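Local coordinates for sarcolemmal membrane-associated protein (Homo sapiens, PDB 6AR0) that joins the STRIPAK phosphatase and kinase core complex as an adaptor, leading to dephosphorylation of STK3 and inhibition of Hippo signaling, here as its FHA domain, at residues P12-F17 and G119-T124. Residues are numbered along the deposited sequence; the frame is centred on the assembly and turned at random.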
loop_
_atom_site.group_PDB
_atom_site.type_symbol
_atom_site.label_atom_id
_atom_site.label_comp_id
_atom_site.label_asym_id
_atom_site.label_seq_id
_atom_site.Cartn_x
_atom_site.Cartn_y
_atom_site.Cartn_z
ATOM N N PRO A 12 12.580 -2.304 7.132
ATOM C CA PRO A 12 13.319 -1.665 8.225
ATOM C C PRO A 12 13.239 -0.158 8.257
ATOM O O PRO A 12 13.461 0.425 9.329
ATOM C CB PRO A 12 14.762 -2.123 7.992
ATOM C CG PRO A 12 14.676 -3.341 7.221
ATOM C CD PRO A 12 13.426 -3.246 6.380
ATOM N N ASN A 13 13.008 0.499 7.126
ATOM C CA ASN A 13 12.941 1.950 7.077
ATOM C C ASN A 13 11.512 2.470 7.130
ATOM O O ASN A 13 11.276 3.645 6.818
ATOM C CB ASN A 13 13.695 2.485 5.851
ATOM C CG ASN A 13 13.201 1.899 4.541
ATOM O OD1 ASN A 13 12.599 0.830 4.509
ATOM N ND2 ASN A 13 13.455 2.608 3.445
ATOM N N SER A 14 10.567 1.630 7.539
ATOM C CA SER A 14 9.177 2.018 7.628
ATOM C C SER A 14 8.821 2.536 9.011
ATOM O O SER A 14 9.352 2.083 10.031
ATOM C CB SER A 14 8.307 0.794 7.379
ATOM O OG SER A 14 6.940 1.110 7.293
ATOM N N HIS A 15 7.884 3.464 9.038
ATOM C CA HIS A 15 7.107 3.677 10.240
ATOM C C HIS A 15 6.514 2.331 10.670
ATOM O O HIS A 15 6.060 1.561 9.817
ATOM C CB HIS A 15 6.009 4.673 9.873
ATOM C CG HIS A 15 5.179 5.132 11.011
ATOM N ND1 HIS A 15 5.647 5.961 12.007
ATOM C CD2 HIS A 15 3.863 4.945 11.255
ATOM C CE1 HIS A 15 4.654 6.228 12.841
ATOM N NE2 HIS A 15 3.566 5.620 12.407
ATOM N N PRO A 16 6.518 1.988 11.953
ATOM C CA PRO A 16 6.149 0.616 12.332
ATOM C C PRO A 16 4.695 0.276 12.045
ATOM O O PRO A 16 3.787 1.082 12.263
ATOM C CB PRO A 16 6.428 0.588 13.834
ATOM C CG PRO A 16 7.525 1.594 13.987
ATOM C CD PRO A 16 7.121 2.714 13.086
ATOM N N PHE A 17 4.481 -0.954 11.580
ATOM C CA PHE A 17 3.149 -1.534 11.489
ATOM C C PHE A 17 3.284 -3.039 11.617
ATOM O O PHE A 17 4.356 -3.598 11.369
ATOM C CB PHE A 17 2.406 -1.148 10.191
ATOM C CG PHE A 17 2.997 -1.722 8.925
ATOM C CD1 PHE A 17 3.982 -1.039 8.221
ATOM C CD2 PHE A 17 2.540 -2.930 8.429
ATOM C CE1 PHE A 17 4.486 -1.548 7.044
ATOM C CE2 PHE A 17 3.045 -3.441 7.254
ATOM C CZ PHE A 17 4.010 -2.751 6.555
ATOM N N GLY A 119 7.791 9.194 9.901
ATOM C CA GLY A 119 8.059 8.162 8.925
ATOM C C GLY A 119 6.861 7.859 8.027
ATOM O O GLY A 119 5.732 8.289 8.252
ATOM N N CYS A 120 7.128 7.083 6.982
ATOM C CA CYS A 120 6.129 6.666 6.004
ATOM C C CYS A 120 6.009 5.144 6.027
ATOM O O CYS A 120 6.788 4.447 6.696
ATOM C CB CYS A 120 6.506 7.162 4.598
ATOM S SG CYS A 120 8.054 6.513 3.957
ATOM N N ILE A 121 5.033 4.603 5.302
ATOM C CA ILE A 121 4.845 3.158 5.278
ATOM C C ILE A 121 5.670 2.593 4.132
ATOM O O ILE A 121 5.499 2.999 2.979
ATOM C CB ILE A 121 3.364 2.805 5.128
ATOM C CG1 ILE A 121 2.565 3.292 6.341
ATOM C CG2 ILE A 121 3.176 1.309 4.890
ATOM C CD1 ILE A 121 2.918 2.641 7.660
ATOM N N VAL A 122 6.575 1.664 4.452
ATOM C CA VAL A 122 7.403 0.984 3.460
ATOM C C VAL A 122 7.219 -0.510 3.701
ATOM O O VAL A 122 7.529 -1.007 4.792
ATOM C CB VAL A 122 8.893 1.373 3.548
ATOM C CG1 VAL A 122 9.658 0.789 2.371
ATOM C CG2 VAL A 122 9.073 2.891 3.602
ATOM N N SER A 123 6.709 -1.218 2.700
ATOM C CA SER A 123 6.286 -2.601 2.889
ATOM C C SER A 123 6.811 -3.486 1.771
ATOM O O SER A 123 6.939 -3.052 0.624
ATOM C CB SER A 123 4.747 -2.646 2.884
ATOM O OG SER A 123 4.135 -3.886 3.171
ATOM N N THR A 124 7.129 -4.725 2.096
ATOM C CA THR A 124 7.201 -5.743 1.062
ATOM C C THR A 124 5.795 -6.269 0.864
ATOM O O THR A 124 5.051 -6.424 1.837
ATOM C CB THR A 124 8.076 -6.906 1.523
ATOM O OG1 THR A 124 9.370 -6.410 1.853
ATOM C CG2 THR A 124 8.186 -7.988 0.445
HETATM O O HOH W 1 9.810 5.876 7.585
HETATM O O HOH W 2 7.577 7.783 12.293
#
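Two hydrogen bonds, one from a backbone N-H of each segment, fasten the loop at S14 and H15 to the backbone of C120 and V122 on strand 117-128. V122 N points almost straight at S14 OG, 2.9 Å away with an angle of 175° at the hydrogen, and H15 N donates to C120 O over 2.8 Å, less straight (153°) and tilted from the plane of that carbonyl. Serine suits the first place because its short hydroxyl can accept and donate at once: while receiving the V122 N-H, S14 OG gives its own proton to H15 O at 2.7 Å. The torsion that sets OG opposite the backbone N (chi1 -173°) carries the oxygen down to the strand. With an alanine here, V122 N would probably lose its acceptor at this point, and H15 O the hydroxyl that tethers it. Two waters extend the seam: one accepts from C120 N and also bonds N13 O, the other joins G119 N and H15 ND1. Histidine offers a second nitrogen, NE2, which bonds D47 O weakly. Glycine probably suits position 119 because a CB there would sit tightly against H15 CB.

Packing spreads outward from these bonds, with the flat F17 ring and branched I121 and V122 filling the apolar side. F17 CE1 meets I121 CG2 at 3.8 Å, and CZ approaches S123 OG at the ring edge, 3.6 Å away. S14 OG also lies in plane at the ring's edge, while F46 makes an edge-to-face pair with F17. V122 packs its CB against S14 CB (3.9 Å), while its CG1 reaches N13 OD1 at 3.6 Å.

Strand 117-128 runs between strands 102-105 and 5-10, and the loop joining 5-10 to 20-23 folds over it in the beta sandwich of the FHA domain.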